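Local coordinates for protease (Helicobacter pylori, PDB 5EUF), which is an M16-family peptidase, probably zinc-dependent, that probably acts as a virulence factor by cutting the cytoplasmic domain of human junctional adhesion molecule A, at residues His8-Val11 and Leu17-Val20; Gly370-Tyr375 and Gln382-Tyr387. All coordinates share one frame; numbering follows the deposited sequence.

Contact 1: His8-Val11 and Leu17-Val20; sequences HESV and LQVV
The beta hairpin of strands 9-12 and 18-23 brings Ser-10 opposite Val-20 and Val-11 opposite Val-19 at the edge of the mixed sheet that also holds strands 192-198 and 30-37. An angle of 163° between the strand directions makes the pairing antiparallel. Val-11 and Val-19 form the hydrogen-bonded pair: Val-11 N gives to Val-19 O at 3.0 Å, and Val-19 N returns a bond to Val-11 O at 2.7 Å. Ser-10 and Val-20 are the non-hydrogen-bonded pair, where Ser-10 CA lies 3.4 Å from Val-19 O in a CA-H...O contact. A side-chain bond runs diagonally beside this pairing. Gln-18 NE2 donates to Ser-10 OG over 3.3 Å, nearly straight at 160° and close to the plane of the amide. In Gln-18, CG is trans to the backbone N (chi1 -177°) and the chain is extended beyond it, which places the amide beside Ser-10. At the open end of the hairpin His-8 CD2 approaches Val-20 CG1 obliquely at 4.2 Å. Strand 18-23 is flanked in the sheet by 9-12 and, running parallel to it, 192-198, and helix 202-213 covers the face of Val-11 and Val-19 through Phe-206 and Thr-209.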
ATOM      1  N   HIS B   8     -20.366  -8.007 -35.049  1.00 42.91           N
ATOM      2  CA  HIS B   8     -19.723  -6.702 -34.969  1.00 34.89           C
ATOM      3  C   HIS B   8     -18.644  -6.540 -36.033  1.00 43.36           C
ATOM      4  O   HIS B   8     -18.227  -7.512 -36.664  1.00 53.95           O
ATOM      5  CB  HIS B   8     -19.107  -6.498 -33.586  1.00 33.64           C
ATOM      6  CG  HIS B   8     -17.886  -7.330 -33.347  1.00 35.28           C
ATOM      7  ND1 HIS B   8     -17.947  -8.676 -33.057  1.00 41.81           N
ATOM      8  CD2 HIS B   8     -16.571  -7.008 -33.363  1.00 37.86           C
ATOM      9  CE1 HIS B   8     -16.722  -9.146 -32.901  1.00 39.51           C
ATOM     10  NE2 HIS B   8     -15.869  -8.154 -33.081  1.00 37.71           N
ATOM     11  N   GLU B   9     -18.195  -5.305 -36.226  1.00 51.52           N
ATOM     12  CA  GLU B   9     -17.072  -5.031 -37.115  1.00 61.68           C
ATOM     13  C   GLU B   9     -16.051  -4.130 -36.424  1.00 54.94           C
ATOM     14  O   GLU B   9     -16.402  -3.088 -35.872  1.00 55.43           O
ATOM     15  CB  GLU B   9     -17.552  -4.391 -38.421  1.00 60.01           C
ATOM     16  CG  GLU B   9     -18.417  -5.303 -39.278  1.00 70.28           C
ATOM     17  CD  GLU B   9     -18.415  -4.903 -40.742  1.00 80.11           C
ATOM     18  OE1 GLU B   9     -19.380  -5.250 -41.455  1.00 88.60           O
ATOM     19  OE2 GLU B   9     -17.444  -4.250 -41.181  1.00 75.11           O
ATOM     20  N   SER B  10     -14.789  -4.544 -36.451  1.00 46.54           N
ATOM     21  CA  SER B  10     -13.726  -3.791 -35.798  1.00 42.46           C
ATOM     22  C   SER B  10     -12.757  -3.182 -36.807  1.00 46.49           C
ATOM     23  O   SER B  10     -12.437  -3.788 -37.830  1.00 39.95           O
ATOM     24  CB  SER B  10     -12.960  -4.683 -34.819  1.00 43.37           C
ATOM     25  OG  SER B  10     -11.894  -3.974 -34.211  1.00 53.81           O
ATOM     26  N   VAL B  11     -12.297  -1.973 -36.502  1.00 49.85           N
ATOM     27  CA  VAL B  11     -11.316  -1.279 -37.324  1.00 46.92           C
ATOM     28  C   VAL B  11     -10.340  -0.522 -36.428  1.00 49.75           C
ATOM     29  O   VAL B  11     -10.754   0.215 -35.532  1.00 41.27           O
ATOM     30  CB  VAL B  11     -11.986  -0.294 -38.311  1.00 48.22           C
ATOM     31  CG1 VAL B  11     -10.976   0.711 -38.843  1.00 46.33           C
ATOM     32  CG2 VAL B  11     -12.649  -1.049 -39.455  1.00 54.10           C
ATOM     33  N   LEU B  17      -6.168   3.751 -32.322  1.00 35.77           N
ATOM     34  CA  LEU B  17      -7.523   3.785 -31.787  1.00 26.20           C
ATOM     35  C   LEU B  17      -8.375   2.679 -32.398  1.00 31.21           C
ATOM     36  O   LEU B  17      -8.451   2.545 -33.620  1.00 29.13           O
ATOM     37  CB  LEU B  17      -8.179   5.143 -32.042  1.00 21.19           C
ATOM     38  CG  LEU B  17      -9.598   5.268 -31.475  1.00 25.72           C
ATOM     39  CD1 LEU B  17      -9.566   5.874 -30.084  1.00 25.70           C
ATOM     40  CD2 LEU B  17     -10.504   6.066 -32.393  1.00 34.80           C
ATOM     41  N   GLN B  18      -9.017   1.892 -31.542  1.00 27.08           N
ATOM     42  CA  GLN B  18      -9.892   0.824 -32.000  1.00 22.13           C
ATOM     43  C   GLN B  18     -11.329   1.318 -32.112  1.00 29.08           C
ATOM     44  O   GLN B  18     -11.835   1.995 -31.218  1.00 37.07           O
ATOM     45  CB  GLN B  18      -9.815  -0.378 -31.055  1.00 21.66           C
ATOM     46  CG  GLN B  18     -10.653  -1.568 -31.499  1.00 49.87           C
ATOM     47  CD  GLN B  18     -10.436  -2.788 -30.629  1.00 47.45           C
ATOM     48  OE1 GLN B  18      -9.806  -2.708 -29.573  1.00 60.19           O
ATOM     49  NE2 GLN B  18     -10.953  -3.929 -31.071  1.00 37.53           N
ATOM     50  N   VAL B  19     -11.982   0.984 -33.221  1.00 23.49           N
ATOM     51  CA  VAL B  19     -13.367   1.380 -33.436  1.00 39.66           C
ATOM     52  C   VAL B  19     -14.247   0.150 -33.604  1.00 34.08           C
ATOM     53  O   VAL B  19     -14.043  -0.646 -34.519  1.00 31.10           O
ATOM     54  CB  VAL B  19     -13.521   2.286 -34.674  1.00 36.97           C
ATOM     55  CG1 VAL B  19     -14.874   2.980 -34.658  1.00 33.85           C
ATOM     56  CG2 VAL B  19     -12.403   3.309 -34.722  1.00 33.32           C
ATOM     57  N   VAL B  20     -15.224  -0.002 -32.716  1.00 36.50           N
ATOM     58  CA  VAL B  20     -16.106  -1.161 -32.748  1.00 27.71           C
ATOM     59  C   VAL B  20     -17.559  -0.756 -32.973  1.00 39.88           C
ATOM     60  O   VAL B  20     -18.135   0.004 -32.190  1.00 29.35           O
ATOM     61  CB  VAL B  20     -16.012  -1.981 -31.448  1.00 27.76           C
ATOM     62  CG1 VAL B  20     -16.922  -3.197 -31.527  1.00 25.14           C
ATOM     63  CG2 VAL B  20     -14.568  -2.399 -31.184  1.00 25.10           C
TER

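Contact 2: Gly370-Tyr375 and Gln382-Tyr387; sequences GLFADY and QGLTDY
Leu-384 is the tightly packed part of this contact, wedged between the rings of Phe-372 and Tyr-375. Its CD2 methyl sits over the centre of the Phe-372 ring, 4.1 Å from the centroid and 7° off the normal, a CH-pi contact made almost straight down the face. Its CB covers one face of Tyr-375, 4.0 Å from that centroid but displaced toward the rim, at 22° off the normal. The leucine's CG lies trans to its backbone N (chi1 175°), which carries the two methyls across toward helix 365-376; CD1 comes within 4.5 Å of Leu-371 CB. The contact joins two consecutive helices: the chain leaves helix 365-376, turns, and the short helix 381-385 packs on it through apolar side chains. Toward Tyr-387 the contact is slight, burying about 21 Å² of that residue against 116 Å² of Leu-384: Tyr-375 OH meets Tyr-387 CD2 at 3.9 Å, and the phenol of Tyr-387 bonds instead to Asp-270. On the solvent side of helix 381-385, polar groups bond among themselves. Thr-385 OG1 donates to Gln-382 O at 2.9 Å, a carbonyl that also accepts Asp-386 N from the same face of its plane, and Gln-382 NE2 reaches Asp-386 OD2 at 2.7 Å.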
ATOM      1  N   GLY B 370     -22.523  -2.221 -22.568  1.00 36.84           N
ATOM      2  CA  GLY B 370     -21.932  -2.572 -21.288  1.00 35.80           C
ATOM      3  C   GLY B 370     -21.253  -3.929 -21.296  1.00 39.25           C
ATOM      4  O   GLY B 370     -20.230  -4.124 -20.639  1.00 50.47           O
ATOM      5  N   LEU B 371     -21.820  -4.872 -22.042  1.00 32.36           N
ATOM      6  CA  LEU B 371     -21.222  -6.194 -22.171  1.00 48.42           C
ATOM      7  C   LEU B 371     -19.917  -6.123 -22.956  1.00 60.01           C
ATOM      8  O   LEU B 371     -18.874  -6.581 -22.488  1.00 70.36           O
ATOM      9  CB  LEU B 371     -22.189  -7.166 -22.849  1.00 56.55           C
ATOM     10  CG  LEU B 371     -23.464  -7.514 -22.079  1.00 63.89           C
ATOM     11  CD1 LEU B 371     -24.317  -8.492 -22.871  1.00 56.44           C
ATOM     12  CD2 LEU B 371     -23.126  -8.082 -20.710  1.00 74.88           C
ATOM     13  N   PHE B 372     -19.986  -5.542 -24.151  1.00 53.70           N
ATOM     14  CA  PHE B 372     -18.820  -5.421 -25.020  1.00 49.62           C
ATOM     15  C   PHE B 372     -17.703  -4.601 -24.386  1.00 46.10           C
ATOM     16  O   PHE B 372     -16.526  -4.925 -24.539  1.00 52.82           O
ATOM     17  CB  PHE B 372     -19.214  -4.795 -26.357  1.00 54.78           C
ATOM     18  CG  PHE B 372     -19.742  -5.780 -27.357  1.00 51.33           C
ATOM     19  CD1 PHE B 372     -21.084  -6.116 -27.378  1.00 55.14           C
ATOM     20  CD2 PHE B 372     -18.897  -6.363 -28.286  1.00 39.36           C
ATOM     21  CE1 PHE B 372     -21.573  -7.020 -28.301  1.00 44.02           C
ATOM     22  CE2 PHE B 372     -19.379  -7.265 -29.210  1.00 39.24           C
ATOM     23  CZ  PHE B 372     -20.720  -7.594 -29.218  1.00 40.70           C
ATOM     24  N   ALA B 373     -18.078  -3.542 -23.675  1.00 39.82           N
ATOM     25  CA  ALA B 373     -17.105  -2.631 -23.082  1.00 31.87           C
ATOM     26  C   ALA B 373     -16.141  -3.355 -22.149  1.00 43.56           C
ATOM     27  O   ALA B 373     -14.938  -3.093 -22.159  1.00 54.96           O
ATOM     28  CB  ALA B 373     -17.815  -1.515 -22.336  1.00 25.09           C
ATOM     29  N   ASP B 374     -16.670  -4.275 -21.354  1.00 34.98           N
ATOM     30  CA  ASP B 374     -15.856  -4.982 -20.378  1.00 40.13           C
ATOM     31  C   ASP B 374     -14.903  -5.966 -21.050  1.00 45.53           C
ATOM     32  O   ASP B 374     -13.779  -6.161 -20.588  1.00 52.92           O
ATOM     33  CB  ASP B 374     -16.750  -5.706 -19.369  1.00 49.55           C
ATOM     34  CG  ASP B 374     -17.459  -4.747 -18.428  1.00 57.46           C
ATOM     35  OD1 ASP B 374     -16.818  -3.769 -17.984  1.00 58.72           O
ATOM     36  OD2 ASP B 374     -18.655  -4.965 -18.137  1.00 50.76           O
ATOM     37  N   TYR B 375     -15.343  -6.567 -22.151  1.00 38.65           N
ATOM     38  CA  TYR B 375     -14.560  -7.606 -22.815  1.00 29.73           C
ATOM     39  C   TYR B 375     -13.638  -7.057 -23.901  1.00 38.43           C
ATOM     40  O   TYR B 375     -12.646  -7.692 -24.256  1.00 42.09           O
ATOM     41  CB  TYR B 375     -15.494  -8.669 -23.402  1.00 23.39           C
ATOM     42  CG  TYR B 375     -16.088  -9.580 -22.351  1.00 32.53           C
ATOM     43  CD1 TYR B 375     -17.158  -9.164 -21.568  1.00 38.46           C
ATOM     44  CD2 TYR B 375     -15.571 -10.849 -22.131  1.00 22.11           C
ATOM     45  CE1 TYR B 375     -17.697  -9.989 -20.600  1.00 33.33           C
ATOM     46  CE2 TYR B 375     -16.105 -11.680 -21.169  1.00 21.36           C
ATOM     47  CZ  TYR B 375     -17.168 -11.245 -20.405  1.00 31.23           C
ATOM     48  OH  TYR B 375     -17.702 -12.069 -19.442  1.00 21.37           O
ATOM     49  N   GLN B 382     -13.941 -13.296 -27.747  1.00 36.59           N
ATOM     50  CA  GLN B 382     -14.162 -14.728 -27.898  1.00 42.07           C
ATOM     51  C   GLN B 382     -14.776 -15.295 -26.629  1.00 33.98           C
ATOM     52  O   GLN B 382     -15.658 -16.151 -26.682  1.00 34.07           O
ATOM     53  CB  GLN B 382     -12.855 -15.452 -28.221  1.00 52.46           C
ATOM     54  CG  GLN B 382     -13.020 -16.949 -28.430  1.00 48.69           C
ATOM     55  CD  GLN B 382     -13.914 -17.276 -29.613  1.00 57.06           C
ATOM     56  OE1 GLN B 382     -13.978 -16.521 -30.585  1.00 53.96           O
ATOM     57  NE2 GLN B 382     -14.614 -18.403 -29.533  1.00 59.35           N
ATOM     58  N   GLY B 383     -14.301 -14.807 -25.488  1.00 38.78           N
ATOM     59  CA  GLY B 383     -14.840 -15.210 -24.205  1.00 24.43           C
ATOM     60  C   GLY B 383     -16.290 -14.796 -24.090  1.00 27.50           C
ATOM     61  O   GLY B 383     -17.120 -15.557 -23.596  1.00 46.00           O
ATOM     62  N   LEU B 384     -16.594 -13.591 -24.563  1.00 24.59           N
ATOM     63  CA  LEU B 384     -17.947 -13.048 -24.490  1.00 34.21           C
ATOM     64  C   LEU B 384     -18.932 -13.870 -25.315  1.00 40.62           C
ATOM     65  O   LEU B 384     -20.032 -14.180 -24.852  1.00 33.50           O
ATOM     66  CB  LEU B 384     -17.963 -11.590 -24.958  1.00 31.73           C
ATOM     67  CG  LEU B 384     -19.327 -10.899 -25.050  1.00 31.26           C
ATOM     68  CD1 LEU B 384     -20.090 -11.013 -23.737  1.00 37.85           C
ATOM     69  CD2 LEU B 384     -19.161  -9.436 -25.448  1.00 27.12           C
ATOM     70  N   THR B 385     -18.535 -14.220 -26.534  1.00 36.32           N
ATOM     71  CA  THR B 385     -19.402 -14.991 -27.416  1.00 40.89           C
ATOM     72  C   THR B 385     -19.630 -16.396 -26.868  1.00 44.42           C
ATOM     73  O   THR B 385     -20.722 -16.947 -26.988  1.00 53.11           O
ATOM     74  CB  THR B 385     -18.821 -15.089 -28.843  1.00 42.37           C
ATOM     75  OG1 THR B 385     -17.551 -15.750 -28.804  1.00 51.99           O
ATOM     76  CG2 THR B 385     -18.645 -13.704 -29.449  1.00 37.54           C
ATOM     77  N   ASP B 386     -18.597 -16.966 -26.252  1.00 47.03           N
ATOM     78  CA  ASP B 386     -18.669 -18.330 -25.737  1.00 44.64           C
ATOM     79  C   ASP B 386     -19.317 -18.410 -24.359  1.00 35.24           C
ATOM     80  O   ASP B 386     -19.437 -19.495 -23.795  1.00 35.52           O
ATOM     81  CB  ASP B 386     -17.272 -18.954 -25.669  1.00 53.76           C
ATOM     82  CG  ASP B 386     -16.675 -19.207 -27.038  1.00 77.19           C
ATOM     83  OD1 ASP B 386     -17.445 -19.313 -28.018  1.00 89.26           O
ATOM     84  OD2 ASP B 386     -15.433 -19.308 -27.134  1.00 79.02           O
ATOM     85  N   TYR B 387     -19.732 -17.266 -23.822  1.00 34.45           N
ATOM     86  CA  TYR B 387     -20.226 -17.197 -22.447  1.00 28.26           C
ATOM     87  C   TYR B 387     -21.503 -18.010 -22.239  1.00 31.17           C
ATOM     88  O   TYR B 387     -21.542 -18.909 -21.397  1.00 24.00           O
ATOM     89  CB  TYR B 387     -20.464 -15.739 -22.047  1.00 23.37           C
ATOM     90  CG  TYR B 387     -20.798 -15.536 -20.585  1.00 22.30           C
ATOM     91  CD1 TYR B 387     -22.116 -15.506 -20.149  1.00 22.45           C
ATOM     92  CD2 TYR B 387     -19.793 -15.363 -19.641  1.00 28.89           C
ATOM     93  CE1 TYR B 387     -22.425 -15.316 -18.813  1.00 25.30           C
ATOM     94  CE2 TYR B 387     -20.092 -15.171 -18.302  1.00 24.13           C
ATOM     95  CZ  TYR B 387     -21.410 -15.148 -17.894  1.00 33.09           C
ATOM     96  OH  TYR B 387     -21.714 -14.957 -16.563  1.00 27.97           O
TER

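The two contacts follow one another along the chain, contact 1 closing long before contact 2 opens, yet their centres lie about 14 Å apart and their nearest atoms about 4 Å apart without touching. They bury similar surface between their segments, 266 and 262 Å². Leu-5, just ahead of the hairpin strand 9-12, packs on Leu-384 and Thr-385, so the N-terminal chain runs from contact 2 to contact 1. Both lie away from the zinc site containing His-53 and Glu-133. Contact 2 nevertheless has ligands nearby: by nearest atoms, the Tyr-375 side chain is about 6 Å from a different zinc ion, and Gly-383 about 4 Å from a glycerol probably introduced during crystallisation.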